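Local coordinates for ABC transporter periplasmic peptide-binding protein (Pseudoalteromonas, PDB 4QFN), which probably captures dipeptides in the periplasm for uptake by an ABC transporter, and is held here with a Gly-Glu dipeptide, at residues Q324-G329 / I384-A389; M374-M379 / S428-W433. All blocks are in the same frame, centred on the assembly; numbering follows the deposited sequence.

Contact 1 (Q324-G329 / I384-A389). With GLU (glutamic acid), chain D.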
ATOM      1  N   GLN A 324       3.113 -24.275  -3.213  1.00 30.12           N
ATOM      2  CA  GLN A 324       3.441 -25.168  -2.118  1.00 25.96           C
ATOM      3  C   GLN A 324       4.669 -24.721  -1.319  1.00 29.21           C
ATOM      4  O   GLN A 324       4.594 -24.591  -0.098  1.00 26.01           O
ATOM      5  CB  GLN A 324       3.575 -26.614  -2.609  1.00 33.24           C
ATOM      6  CG  GLN A 324       2.237 -27.384  -2.659  1.00 55.95           C
ATOM      7  CD  GLN A 324       1.576 -27.438  -4.056  1.00 70.74           C
ATOM      8  OE1 GLN A 324       0.963 -26.464  -4.522  1.00 51.74           O
ATOM      9  NE2 GLN A 324       1.679 -28.599  -4.711  1.00 60.76           N
ATOM     10  N   ALA A 325       5.786 -24.459  -1.994  1.00 23.59           N
ATOM     11  CA  ALA A 325       7.039 -24.165  -1.291  1.00 20.40           C
ATOM     12  C   ALA A 325       7.123 -22.737  -0.758  1.00 20.00           C
ATOM     13  O   ALA A 325       7.839 -22.473   0.204  1.00 24.67           O
ATOM     14  CB  ALA A 325       8.231 -24.460  -2.183  1.00 25.28           C
ATOM     15  N   VAL A 326       6.401 -21.810  -1.386  1.00 22.42           N
ATOM     16  CA  VAL A 326       6.418 -20.416  -0.932  1.00 21.17           C
ATOM     17  C   VAL A 326       5.235 -20.100  -0.035  1.00 19.53           C
ATOM     18  O   VAL A 326       5.404 -19.632   1.079  1.00 26.63           O
ATOM     19  CB  VAL A 326       6.473 -19.419  -2.119  1.00 20.21           C
ATOM     20  CG1 VAL A 326       6.248 -17.994  -1.649  1.00 11.95           C
ATOM     21  CG2 VAL A 326       7.809 -19.541  -2.840  1.00 19.03           C
ATOM     22  N   TYR A 327       4.035 -20.375  -0.517  1.00 23.28           N
ATOM     23  CA  TYR A 327       2.832 -20.022   0.218  1.00 25.02           C
ATOM     24  C   TYR A 327       2.381 -21.109   1.190  1.00 25.30           C
ATOM     25  O   TYR A 327       1.452 -20.905   1.961  1.00 30.78           O
ATOM     26  CB  TYR A 327       1.709 -19.686  -0.755  1.00 22.07           C
ATOM     27  CG  TYR A 327       1.967 -18.432  -1.544  1.00 21.00           C
ATOM     28  CD1 TYR A 327       2.635 -18.484  -2.755  1.00 19.96           C
ATOM     29  CD2 TYR A 327       1.546 -17.194  -1.073  1.00 18.62           C
ATOM     30  CE1 TYR A 327       2.874 -17.351  -3.482  1.00 16.56           C
ATOM     31  CE2 TYR A 327       1.781 -16.049  -1.794  1.00 23.92           C
ATOM     32  CZ  TYR A 327       2.455 -16.134  -2.993  1.00 16.35           C
ATOM     33  OH  TYR A 327       2.685 -15.007  -3.719  1.00 15.64           O
ATOM     34  N   TYR A 328       3.035 -22.262   1.149  1.00 21.75           N
ATOM     35  CA  TYR A 328       2.679 -23.344   2.046  1.00 23.51           C
ATOM     36  C   TYR A 328       1.196 -23.691   1.933  1.00 23.46           C
ATOM     37  O   TYR A 328       0.552 -24.007   2.931  1.00 23.74           O
ATOM     38  CB  TYR A 328       3.018 -22.964   3.489  1.00 26.82           C
ATOM     39  CG  TYR A 328       4.465 -23.182   3.851  1.00 29.42           C
ATOM     40  CD1 TYR A 328       5.477 -22.529   3.167  1.00 35.53           C
ATOM     41  CD2 TYR A 328       4.823 -24.042   4.882  1.00 35.42           C
ATOM     42  CE1 TYR A 328       6.808 -22.732   3.490  1.00 37.09           C
ATOM     43  CE2 TYR A 328       6.156 -24.253   5.212  1.00 32.23           C
ATOM     44  CZ  TYR A 328       7.142 -23.597   4.512  1.00 38.77           C
ATOM     45  OH  TYR A 328       8.466 -23.796   4.832  1.00 42.97           O
ATOM     46  N   GLY A 329       0.655 -23.620   0.723  1.00 21.71           N
ATOM     47  CA  GLY A 329      -0.738 -23.980   0.493  1.00 22.29           C
ATOM     48  C   GLY A 329      -1.739 -22.962   1.016  1.00 26.17           C
ATOM     49  O   GLY A 329      -2.946 -23.151   0.873  1.00 27.69           O
ATOM     50  N   ILE A 384       2.154  -9.695   2.610  1.00 17.65           N
ATOM     51  CA  ILE A 384       0.914 -10.467   2.523  1.00 14.27           C
ATOM     52  C   ILE A 384       0.835 -11.223   1.205  1.00 16.70           C
ATOM     53  O   ILE A 384       0.462 -12.385   1.170  1.00 25.08           O
ATOM     54  CB  ILE A 384      -0.325  -9.559   2.582  1.00 18.33           C
ATOM     55  CG1 ILE A 384      -0.369  -8.777   3.894  1.00 18.34           C
ATOM     56  CG2 ILE A 384      -1.580 -10.388   2.394  1.00 12.56           C
ATOM     57  CD1 ILE A 384      -1.415  -7.675   3.897  1.00 23.63           C
ATOM     58  N   TYR A 385       1.187 -10.553   0.117  1.00 18.53           N
ATOM     59  CA  TYR A 385       1.073 -11.151  -1.207  1.00 17.95           C
ATOM     60  C   TYR A 385       2.264 -12.022  -1.641  1.00 15.95           C
ATOM     61  O   TYR A 385       2.199 -12.665  -2.680  1.00 18.73           O
ATOM     62  CB  TYR A 385       0.823 -10.064  -2.248  1.00 15.75           C
ATOM     63  CG  TYR A 385       1.820  -8.952  -2.165  1.00 21.96           C
ATOM     64  CD1 TYR A 385       3.096  -9.096  -2.717  1.00 18.44           C
ATOM     65  CD2 TYR A 385       1.508  -7.760  -1.514  1.00 18.69           C
ATOM     66  CE1 TYR A 385       4.021  -8.072  -2.641  1.00 16.09           C
ATOM     67  CE2 TYR A 385       2.435  -6.739  -1.425  1.00 20.64           C
ATOM     68  CZ  TYR A 385       3.690  -6.904  -1.996  1.00 18.73           C
ATOM     69  OH  TYR A 385       4.621  -5.905  -1.908  1.00 19.85           O
ATOM     70  N   ASN A 386       3.337 -12.039  -0.855  1.00 17.16           N
ATOM     71  CA  ASN A 386       4.505 -12.885  -1.138  1.00 17.04           C
ATOM     72  C   ASN A 386       5.337 -13.071   0.133  1.00 25.36           C
ATOM     73  O   ASN A 386       6.149 -12.211   0.481  1.00 18.87           O
ATOM     74  CB  ASN A 386       5.374 -12.283  -2.253  1.00 19.72           C
ATOM     75  CG  ASN A 386       6.421 -13.271  -2.792  1.00 21.73           C
ATOM     76  OD1 ASN A 386       6.828 -14.204  -2.109  1.00 16.84           O
ATOM     77  ND2 ASN A 386       6.857 -13.050  -4.017  1.00 18.76           N
ATOM     78  N   PRO A 387       5.119 -14.187   0.847  1.00 20.47           N
ATOM     79  CA  PRO A 387       5.816 -14.418   2.122  1.00 23.30           C
ATOM     80  C   PRO A 387       7.321 -14.667   1.985  1.00 20.65           C
ATOM     81  O   PRO A 387       8.029 -14.648   2.981  1.00 30.33           O
ATOM     82  CB  PRO A 387       5.117 -15.662   2.700  1.00 21.36           C
ATOM     83  CG  PRO A 387       4.357 -16.253   1.583  1.00 25.96           C
ATOM     84  CD  PRO A 387       4.022 -15.142   0.630  1.00 21.68           C
ATOM     85  N   ASN A 388       7.817 -14.881   0.775  1.00 19.08           N
ATOM     86  CA  ASN A 388       9.232 -15.182   0.636  1.00 23.92           C
ATOM     87  C   ASN A 388       9.710 -15.011  -0.802  1.00 25.97           C
ATOM     88  O   ASN A 388       9.835 -15.993  -1.551  1.00 15.24           O
ATOM     89  CB  ASN A 388       9.473 -16.622   1.103  1.00 26.89           C
ATOM     90  CG  ASN A 388      10.921 -16.930   1.311  1.00 24.90           C
ATOM     91  OD1 ASN A 388      11.805 -16.299   0.724  1.00 29.38           O
ATOM     92  ND2 ASN A 388      11.182 -17.924   2.148  1.00 30.61           N
ATOM     93  N   ALA A 389       9.977 -13.767  -1.185  1.00 20.36           N
ATOM     94  CA  ALA A 389      10.334 -13.475  -2.571  1.00 22.11           C
ATOM     95  C   ALA A 389      11.652 -14.153  -2.974  1.00 19.36           C
ATOM     96  O   ALA A 389      11.816 -14.595  -4.093  1.00 19.18           O
ATOM     97  CB  ALA A 389      10.407 -11.974  -2.787  1.00 17.73           C
TER
HETATM   98  N   GLU D 602       2.640  -1.387  -1.137  1.00 20.63           N
HETATM   99  CA  GLU D 602       3.580  -2.499  -1.259  1.00 25.22           C
HETATM  100  C   GLU D 602       3.843  -3.202   0.066  1.00 24.58           C
HETATM  101  O   GLU D 602       3.736  -2.620   1.145  1.00 25.63           O
HETATM  102  CB  GLU D 602       4.901  -2.040  -1.883  1.00 20.25           C
HETATM  103  CG  GLU D 602       4.751  -1.455  -3.274  1.00 22.31           C
HETATM  104  CD  GLU D 602       4.652   0.072  -3.275  1.00 31.00           C
HETATM  105  OE1 GLU D 602       4.800   0.680  -4.362  1.00 28.39           O
HETATM  106  OE2 GLU D 602       4.445   0.668  -2.188  1.00 26.95           O
HETATM  107  OXT GLU D 602       4.180  -4.385   0.074  1.00 26.32           O
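The Y327 ring meets the loop 384-389 in two ways: the carbonyl O of Y385 lies at its edge, in the ring plane, while CD of P387 approaches obliquely, 3.4 Å from Y327 CE2. The proline and the tyrosine cross at about a right angle. With CG beside the backbone N, anti to the carbonyl carbon (chi1 -67°), the Y327 ring extends toward the loop although its first bond does not aim there, and its hydroxyl donates a hydrogen bond to the backbone: Y327 OH to Y385 O, 2.6 Å, the donor tilted 25° from the carbonyl plane. A phenylalanine here would keep the ring against P387 but would probably leave the Y385 carbonyl without this donor and the loop freer to shift. The Y385 side chain sets off away from 324-329, and its ring has the carboxylate OXT of the bound glutamic acid at its edge; Y385 OH donates to GLU OXT over 2.5 Å. One residue is thus held through its backbone by Y327 and reaches the ligand with its side chain, which makes Y327 a second-shell residue that is likely to steady the first-shell Y385. Between Y385 and the helix 389-401 the loop folds into an Asx turn, in which N386 OD1 accepts from N388 N at 3.1 Å, and N388 then serves as N-cap, its OD1 taking the backbone N of K391. V326 packs beside this turn. Its CG1, anti to the backbone N (chi1 170°), lies 3.9 Å from N386 OD1. The proline also rests on the V326 carbonyl, P387 CG to V326 O 3.6 Å. M392 of the capped helix touches V326, Y327 and N386 alike.

Contact 2 (M374-M379 / S428-W433). With GLY (glycine), chain C; GLU (glutamic acid), chain D.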
ATOM      1  N   MET A 374      19.089 -12.585 -17.256  1.00 25.99           N
ATOM      2  CA  MET A 374      18.157 -11.585 -16.779  1.00 23.55           C
ATOM      3  C   MET A 374      18.194 -11.539 -15.262  1.00 26.98           C
ATOM      4  O   MET A 374      18.570 -12.519 -14.601  1.00 23.89           O
ATOM      5  CB  MET A 374      16.745 -11.898 -17.268  1.00 29.95           C
ATOM      6  CG  MET A 374      16.129 -13.120 -16.615  1.00 20.65           C
ATOM      7  SD  MET A 374      14.418 -13.405 -17.108  1.00 26.21           S
ATOM      8  CE  MET A 374      13.613 -11.918 -16.508  1.00 21.59           C
ATOM      9  N   SER A 375      17.818 -10.391 -14.709  1.00 21.23           N
ATOM     10  CA  SER A 375      17.679 -10.272 -13.271  1.00 19.16           C
ATOM     11  C   SER A 375      16.217 -10.413 -12.842  1.00 20.45           C
ATOM     12  O   SER A 375      15.284 -10.048 -13.562  1.00 19.90           O
ATOM     13  CB  SER A 375      18.277  -8.961 -12.748  1.00 19.89           C
ATOM     14  OG  SER A 375      17.642  -7.830 -13.317  1.00 24.57           O
ATOM     15  N   ILE A 376      16.040 -10.996 -11.669  1.00 20.37           N
ATOM     16  CA  ILE A 376      14.765 -11.020 -10.986  1.00 19.92           C
ATOM     17  C   ILE A 376      15.046 -10.391  -9.638  1.00 19.11           C
ATOM     18  O   ILE A 376      15.795 -10.951  -8.830  1.00 15.59           O
ATOM     19  CB  ILE A 376      14.227 -12.452 -10.762  1.00 15.06           C
ATOM     20  CG1 ILE A 376      13.825 -13.086 -12.094  1.00 19.16           C
ATOM     21  CG2 ILE A 376      13.028 -12.424  -9.784  1.00 14.09           C
ATOM     22  CD1 ILE A 376      13.403 -14.568 -11.990  1.00 15.73           C
ATOM     23  N   TRP A 377      14.485  -9.207  -9.422  1.00 14.23           N
ATOM     24  CA  TRP A 377      14.639  -8.517  -8.155  1.00 15.83           C
ATOM     25  C   TRP A 377      13.684  -9.122  -7.136  1.00 21.64           C
ATOM     26  O   TRP A 377      12.480  -9.281  -7.414  1.00 17.59           O
ATOM     27  CB  TRP A 377      14.366  -7.020  -8.334  1.00 19.34           C
ATOM     28  CG  TRP A 377      15.480  -6.329  -9.039  1.00 22.01           C
ATOM     29  CD1 TRP A 377      16.105  -6.742 -10.177  1.00 15.86           C
ATOM     30  CD2 TRP A 377      16.122  -5.110  -8.648  1.00 19.22           C
ATOM     31  NE1 TRP A 377      17.091  -5.852 -10.525  1.00 15.25           N
ATOM     32  CE2 TRP A 377      17.119  -4.840  -9.605  1.00 20.53           C
ATOM     33  CE3 TRP A 377      15.944  -4.218  -7.592  1.00 19.72           C
ATOM     34  CZ2 TRP A 377      17.931  -3.715  -9.537  1.00 19.02           C
ATOM     35  CZ3 TRP A 377      16.754  -3.104  -7.526  1.00 22.74           C
ATOM     36  CH2 TRP A 377      17.730  -2.859  -8.494  1.00 25.15           C
ATOM     37  N   ALA A 378      14.224  -9.465  -5.971  1.00 15.79           N
ATOM     38  CA  ALA A 378      13.429 -10.059  -4.910  1.00 15.01           C
ATOM     39  C   ALA A 378      13.464  -9.234  -3.631  1.00 20.00           C
ATOM     40  O   ALA A 378      14.535  -8.856  -3.149  1.00 18.88           O
ATOM     41  CB  ALA A 378      13.890 -11.498  -4.629  1.00 15.78           C
ATOM     42  N   MET A 379      12.271  -8.972  -3.104  1.00 13.82           N
ATOM     43  CA  MET A 379      12.058  -8.356  -1.801  1.00 25.49           C
ATOM     44  C   MET A 379      12.706  -9.164  -0.694  1.00 23.07           C
ATOM     45  O   MET A 379      12.594 -10.392  -0.659  1.00 25.79           O
ATOM     46  CB  MET A 379      10.544  -8.266  -1.516  1.00 19.71           C
ATOM     47  CG  MET A 379       9.714  -8.220  -2.784  1.00 18.30           C
ATOM     48  SD  MET A 379       8.000  -7.762  -2.536  1.00 34.94           S
ATOM     49  CE  MET A 379       7.275  -9.384  -2.508  1.00 18.47           C
ATOM     50  N   SER A 428      13.178  -7.479 -14.203  1.00 17.49           N
ATOM     51  CA  SER A 428      11.903  -8.043 -13.763  1.00 15.33           C
ATOM     52  C   SER A 428      11.917  -8.045 -12.244  1.00 21.38           C
ATOM     53  O   SER A 428      12.986  -8.018 -11.632  1.00 18.11           O
ATOM     54  CB  SER A 428      11.674  -9.465 -14.305  1.00 17.72           C
ATOM     55  OG  SER A 428      12.409 -10.466 -13.602  1.00 14.32           O
ATOM     56  N   VAL A 429      10.735  -8.068 -11.633  1.00 20.51           N
ATOM     57  CA  VAL A 429      10.656  -7.965 -10.186  1.00 18.74           C
ATOM     58  C   VAL A 429       9.477  -8.738  -9.616  1.00 17.14           C
ATOM     59  O   VAL A 429       8.381  -8.762 -10.184  1.00 18.72           O
ATOM     60  CB  VAL A 429      10.596  -6.478  -9.723  1.00 18.10           C
ATOM     61  CG1 VAL A 429       9.488  -5.736 -10.448  1.00 19.88           C
ATOM     62  CG2 VAL A 429      10.384  -6.378  -8.218  1.00 19.74           C
ATOM     63  N   LEU A 430       9.716  -9.358  -8.472  1.00 16.74           N
ATOM     64  CA  LEU A 430       8.662  -9.962  -7.695  1.00 19.81           C
ATOM     65  C   LEU A 430       8.175  -8.910  -6.714  1.00 20.67           C
ATOM     66  O   LEU A 430       8.877  -8.541  -5.783  1.00 18.34           O
ATOM     67  CB  LEU A 430       9.166 -11.210  -6.975  1.00 14.00           C
ATOM     68  CG  LEU A 430       9.605 -12.378  -7.857  1.00 15.95           C
ATOM     69  CD1 LEU A 430      10.239 -13.473  -7.020  1.00 17.45           C
ATOM     70  CD2 LEU A 430       8.439 -12.918  -8.668  1.00 13.67           C
ATOM     71  N   LEU A 431       6.970  -8.414  -6.950  1.00 16.99           N
ATOM     72  CA  LEU A 431       6.365  -7.434  -6.072  1.00 17.69           C
ATOM     73  C   LEU A 431       4.874  -7.690  -5.996  1.00 20.07           C
ATOM     74  O   LEU A 431       4.417  -8.808  -6.189  1.00 23.01           O
ATOM     75  CB  LEU A 431       6.642  -6.009  -6.550  1.00 12.35           C
ATOM     76  CG  LEU A 431       7.518  -5.177  -5.615  1.00 21.77           C
ATOM     77  CD1 LEU A 431       8.119  -3.979  -6.327  1.00 18.36           C
ATOM     78  CD2 LEU A 431       6.742  -4.754  -4.379  1.00 17.77           C
ATOM     79  N   GLY A 432       4.111  -6.648  -5.712  1.00 19.70           N
ATOM     80  CA  GLY A 432       2.680  -6.798  -5.583  1.00 20.88           C
ATOM     81  C   GLY A 432       2.032  -5.614  -4.914  1.00 19.79           C
ATOM     82  O   GLY A 432       2.641  -4.561  -4.776  1.00 18.85           O
ATOM     83  N   TRP A 433       0.786  -5.785  -4.499  1.00 15.36           N
ATOM     84  CA  TRP A 433       0.040  -4.675  -3.962  1.00 14.71           C
ATOM     85  C   TRP A 433      -0.993  -5.202  -2.985  1.00 19.14           C
ATOM     86  O   TRP A 433      -1.717  -6.150  -3.283  1.00 17.47           O
ATOM     87  CB  TRP A 433      -0.617  -3.911  -5.104  1.00 17.54           C
ATOM     88  CG  TRP A 433      -1.242  -2.605  -4.727  1.00 22.84           C
ATOM     89  CD1 TRP A 433      -2.576  -2.358  -4.517  1.00 22.30           C
ATOM     90  CD2 TRP A 433      -0.570  -1.354  -4.551  1.00 11.60           C
ATOM     91  NE1 TRP A 433      -2.769  -1.031  -4.218  1.00 19.65           N
ATOM     92  CE2 TRP A 433      -1.556  -0.394  -4.224  1.00 21.27           C
ATOM     93  CE3 TRP A 433       0.767  -0.952  -4.624  1.00 20.86           C
ATOM     94  CZ2 TRP A 433      -1.244   0.943  -3.977  1.00 20.67           C
ATOM     95  CZ3 TRP A 433       1.077   0.382  -4.382  1.00 26.05           C
ATOM     96  CH2 TRP A 433       0.072   1.315  -4.065  1.00 20.62           C
TER
HETATM   97  N   GLY C 601      -0.790  -0.480  -0.266  1.00 23.74           N
HETATM   98  CA  GLY C 601       0.453  -0.338  -0.999  1.00 22.92           C
HETATM   99  C   GLY C 601       1.330  -1.584  -0.990  1.00 24.26           C
HETATM  100  O   GLY C 601       0.833  -2.707  -0.859  1.00 26.21           O
HETATM  101  N   GLU D 602       2.640  -1.387  -1.137  1.00 20.63           N
HETATM  102  CA  GLU D 602       3.580  -2.499  -1.259  1.00 25.22           C
HETATM  103  C   GLU D 602       3.843  -3.202   0.066  1.00 24.58           C
HETATM  104  O   GLU D 602       3.736  -2.620   1.145  1.00 25.63           O
HETATM  105  CB  GLU D 602       4.901  -2.040  -1.883  1.00 20.25           C
HETATM  106  CG  GLU D 602       4.751  -1.455  -3.274  1.00 22.31           C
HETATM  107  CD  GLU D 602       4.652   0.072  -3.275  1.00 31.00           C
HETATM  108  OE1 GLU D 602       4.800   0.680  -4.362  1.00 28.39           O
HETATM  109  OE2 GLU D 602       4.445   0.668  -2.188  1.00 26.95           O
HETATM  110  OXT GLU D 602       4.180  -4.385   0.074  1.00 26.32           O
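S428 OG has two hydrogen-bond partners: it donates to S375 O across the strands, 2.9 Å away, and the indole NE1 of W295 bonds to it. The bond to S375 lies in the carbonyl plane, on a lone pair. A chi1 of 78° sets the hydroxyl between the backbone N and the carbonyl carbon of its own residue, where it can face the neighbouring strand; there CG1 of I376 and CE of M374 close over it, the isoleucine atom 3.3 Å from S428 OG. The two strands run parallel, their axes at 20°, and W377 bonds on both sides of V429: W377 N to S428 O at 2.9 Å, almost straight at 176°, and L430 N to W377 O at 3.0 Å. CB of W377 meets CG2 of V429 on one face of the sheet, 4.0 Å apart. On the other, CG2 of I376 touches CG of L430, and M396 of helix 389-401 covers both residues. Farther along, M379 SD lies against L431 CD2 at 3.7 Å, and that methyl also borders the dipeptide's glutamic acid, while W433 lays one ring face against CA of its glycine. W377 thus satisfies both its N-H and its C=O in the pairing with S428 and L430, and 428-433 meets the ligand through the apolar L431 and W433, while A434 just beyond supplies a carbonyl.

Overall arrangement
The two contacts illustrate how a binding-protein lobe presents its ligand-facing residues from a shared core. Their centres are about 14 Å apart, on the same side of the chain's centre, and their segments alternate along the chain: 324-329, 374-379, 384-389, 428-433. Strand 372-378 of contact 2 leads through a short loop into the 384-389 segment of contact 1, which in turn opens helix 389-401, and this helix packs on both. They touch directly where Y385 lies against L431 and G432, and N386 against M379. Both reach the bound glutamic acid, one from a loop and the other from a strand, so the ligand site draws on chain-distant pieces of one family region.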